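PDB 3ZOU: farnesyl pyrophosphate synthase from Pseudomonas aeruginosa, which catalyses the magnesium-dependent condensation of isopentenyl diphosphate with geranyl diphosphate to give farnesyl diphosphate, a precursor of longer isoprenoids. Local coordinates for residues M89-L94 and T101-D106. Residues are numbered along the deposited sequence; the frame is centred on the assembly and turned at random.
With MG (magnesium ion), chain D; MG (magnesium ion), chain C; GPP (geranyl diphosphate), chain E.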
loop_
_atom_site.group_PDB
_atom_site.type_symbol
_atom_site.label_atom_id
_atom_site.label_comp_id
_atom_site.label_asym_id
_atom_site.label_seq_id
_atom_site.Cartn_x
_atom_site.Cartn_y
_atom_site.Cartn_z
ATOM N N MET A 89 14.098 11.993 5.718
ATOM C CA MET A 89 14.459 11.786 4.331
ATOM C C MET A 89 15.014 13.089 3.819
ATOM O O MET A 89 16.131 13.440 4.179
ATOM C CB MET A 89 13.232 11.340 3.497
ATOM C CG MET A 89 12.622 10.086 4.072
ATOM S SD MET A 89 12.849 8.657 2.999
ATOM C CE MET A 89 11.305 7.950 3.565
ATOM N N ASP A 90 14.288 13.823 2.968
ATOM C CA ASP A 90 14.893 15.077 2.417
ATOM C C ASP A 90 14.706 16.323 3.290
ATOM O O ASP A 90 15.334 17.365 3.036
ATOM C CB ASP A 90 14.431 15.319 1.001
ATOM C CG ASP A 90 15.030 14.347 0.054
ATOM O OD1 ASP A 90 16.034 13.646 0.407
ATOM O OD2 ASP A 90 14.478 14.265 -1.055
ATOM N N ASP A 91 13.825 16.249 4.286
ATOM C CA ASP A 91 13.583 17.355 5.223
ATOM C C ASP A 91 13.291 18.656 4.490
ATOM O O ASP A 91 13.977 19.698 4.656
ATOM C CB ASP A 91 14.799 17.487 6.177
ATOM C CG ASP A 91 14.517 18.346 7.408
ATOM O OD1 ASP A 91 13.383 18.657 7.760
ATOM O OD2 ASP A 91 15.540 18.698 8.076
ATOM N N ASP A 92 12.286 18.614 3.615
ATOM C CA ASP A 92 11.909 19.772 2.878
ATOM C C ASP A 92 10.725 20.495 3.485
ATOM O O ASP A 92 9.695 19.882 3.773
ATOM C CB ASP A 92 11.662 19.411 1.417
ATOM C CG ASP A 92 12.957 19.496 0.579
ATOM O OD1 ASP A 92 13.644 20.503 0.708
ATOM O OD2 ASP A 92 13.294 18.529 -0.100
ATOM N N ASP A 93 10.876 21.803 3.694
ATOM C CA ASP A 93 9.789 22.664 4.153
ATOM C C ASP A 93 8.784 22.998 3.067
ATOM O O ASP A 93 7.647 23.376 3.324
ATOM C CB ASP A 93 10.394 23.955 4.681
ATOM C CG ASP A 93 11.216 23.761 5.949
ATOM O OD1 ASP A 93 11.141 22.744 6.649
ATOM O OD2 ASP A 93 11.940 24.767 6.307
ATOM N N LEU A 94 9.263 22.939 1.821
ATOM C CA LEU A 94 8.491 23.327 0.661
ATOM C C LEU A 94 8.503 22.276 -0.452
ATOM O O LEU A 94 9.454 21.509 -0.589
ATOM C CB LEU A 94 9.080 24.598 0.053
ATOM C CG LEU A 94 9.129 25.799 1.004
ATOM C CD1 LEU A 94 10.041 26.843 0.342
ATOM C CD2 LEU A 94 7.715 26.323 1.216
ATOM N N THR A 101 3.441 18.657 3.548
ATOM C CA THR A 101 2.344 18.219 4.378
ATOM C C THR A 101 2.702 18.153 5.842
ATOM O O THR A 101 1.848 18.469 6.671
ATOM C CB THR A 101 1.870 16.829 3.857
ATOM O OG1 THR A 101 1.510 16.985 2.463
ATOM C CG2 THR A 101 0.648 16.320 4.617
ATOM N N HIS A 102 3.957 17.820 6.166
ATOM C CA HIS A 102 4.326 17.700 7.564
ATOM C C HIS A 102 4.396 19.109 8.268
ATOM O O HIS A 102 4.389 19.194 9.478
ATOM C CB HIS A 102 5.570 16.872 7.812
ATOM C CG HIS A 102 6.811 17.406 7.193
ATOM N ND1 HIS A 102 7.131 17.218 5.877
ATOM C CD2 HIS A 102 7.817 18.139 7.736
ATOM C CE1 HIS A 102 8.290 17.825 5.618
ATOM N NE2 HIS A 102 8.718 18.391 6.737
ATOM N N ARG A 103 4.597 20.123 7.472
ATOM C CA ARG A 103 4.565 21.517 7.941
ATOM C C ARG A 103 3.182 22.076 8.018
ATOM O O ARG A 103 2.874 22.793 8.986
ATOM C CB ARG A 103 5.445 22.393 7.047
ATOM C CG ARG A 103 6.935 22.109 7.119
ATOM C CD ARG A 103 7.450 22.151 8.512
ATOM N NE ARG A 103 8.916 22.197 8.526
ATOM C CZ ARG A 103 9.709 21.642 9.433
ATOM N NH1 ARG A 103 9.216 20.973 10.456
ATOM N NH2 ARG A 103 11.021 21.840 9.341
ATOM N N ALA A 104 2.350 21.881 6.998
ATOM C CA ALA A 104 0.973 22.290 7.003
ATOM C C ALA A 104 0.111 21.621 8.111
ATOM O O ALA A 104 -0.836 22.228 8.667
ATOM C CB ALA A 104 0.342 22.074 5.637
ATOM N N PHE A 105 0.426 20.366 8.402
ATOM C CA PHE A 105 -0.274 19.616 9.397
ATOM C C PHE A 105 0.721 19.282 10.458
ATOM O O PHE A 105 1.022 20.128 11.302
ATOM C CB PHE A 105 -0.998 18.378 8.743
ATOM C CG PHE A 105 -2.088 18.742 7.809
ATOM C CD1 PHE A 105 -1.755 19.044 6.540
ATOM C CD2 PHE A 105 -3.439 18.817 8.196
ATOM C CE1 PHE A 105 -2.706 19.471 5.649
ATOM C CE2 PHE A 105 -4.429 19.173 7.283
ATOM C CZ PHE A 105 -4.037 19.533 6.006
ATOM N N ASP A 106 1.242 18.110 10.470
ATOM C CA ASP A 106 2.229 17.665 11.436
ATOM C C ASP A 106 2.826 16.385 10.877
ATOM O O ASP A 106 2.326 15.820 9.883
ATOM C CB ASP A 106 1.663 17.422 12.840
ATOM C CG ASP A 106 0.458 16.508 12.863
ATOM O OD1 ASP A 106 0.652 15.289 12.732
ATOM O OD2 ASP A 106 -0.673 17.010 12.926
HETATM MG MG MG D . 13.225 15.162 -2.292
HETATM MG MG MG C . 14.725 12.459 -2.151
HETATM C C1 GPP E . 11.628 12.328 -5.106
HETATM O O1 GPP E . 13.029 12.342 -5.474
HETATM C C2 GPP E . 11.266 10.981 -4.573
HETATM C C3 GPP E . 10.824 9.973 -5.363
HETATM C C4 GPP E . 10.551 10.279 -6.779
HETATM C C5 GPP E . 10.442 8.663 -4.834
HETATM C C6 GPP E . 10.238 8.753 -3.308
HETATM C C7 GPP E . 10.030 7.393 -2.819
HETATM C C8 GPP E . 9.661 7.018 -1.603
HETATM C C9 GPP E . 9.315 7.908 -0.396
HETATM C C10 GPP E . 9.614 5.523 -1.604
HETATM P PA GPP E . 13.928 13.611 -5.083
HETATM O O1A GPP E . 13.997 13.724 -3.537
HETATM O O2A GPP E . 15.257 13.378 -5.775
HETATM O O3A GPP E . 13.126 14.756 -5.873
HETATM P PB GPP E . 12.373 16.065 -5.297
HETATM O O1B GPP E . 12.393 15.904 -3.784
HETATM O O2B GPP E . 13.185 17.261 -5.752
HETATM O O3B GPP E . 11.011 15.894 -5.968
HETATM O O HOH W 1 16.751 12.890 -2.650
HETATM O O HOH W 2 15.581 11.374 -0.522
HETATM O O HOH W 3 11.096 19.771 6.673
HETATM O O HOH W 4 12.852 19.670 10.247
HETATM O O HOH W 5 12.249 16.417 -0.958
HETATM O O HOH W 6 14.729 16.555 -2.475
HETATM O O HOH W 7 13.569 23.450 8.489
HETATM O O HOH W 8 14.868 10.702 -3.505
#
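R103 reaches from helix 101-104 to D93 and grips it side-on, giving both NE and NH2 to the single oxygen OD1. NH2 to D93 OD1 is 2.8 Å, arriving on the syn side, whereas NE, 3.0 Å from the same atom, comes from well above the carboxylate plane. Neither bond is straight, both N-H...O angles being near 140°, and carboxylate and guanidinium planes stand 49° apart. The chain of R103 is bent at chi2, and the edge of its guanidinium meets D93 OD1. D91 adds charge without a direct bond: its OD1 lies 4.3 Å from R103 NH2, well out of the guanidinium plane, and water 4 bridges the two. Water 3 sits over one guanidinium face and in the plane of the H102 ring, 2.8 Å from H102 NE2. With chi1 at 62°, H102 brings CE1 to 3.1 Å from the carbonyl O of D92, an oxygen that accepts a hydrogen bond from T100 OG1. Earlier in the same loop, D90 OD2 bridges two magnesium ions that hold the diphosphate of geranyl diphosphate, with D84 as a further protein ligand of the metals. D90 closes the first aspartate-rich motif (DDxxxxD) of the all-helical polyprenyl synthetases, and the acidic loop after it is tied to helix 101-104.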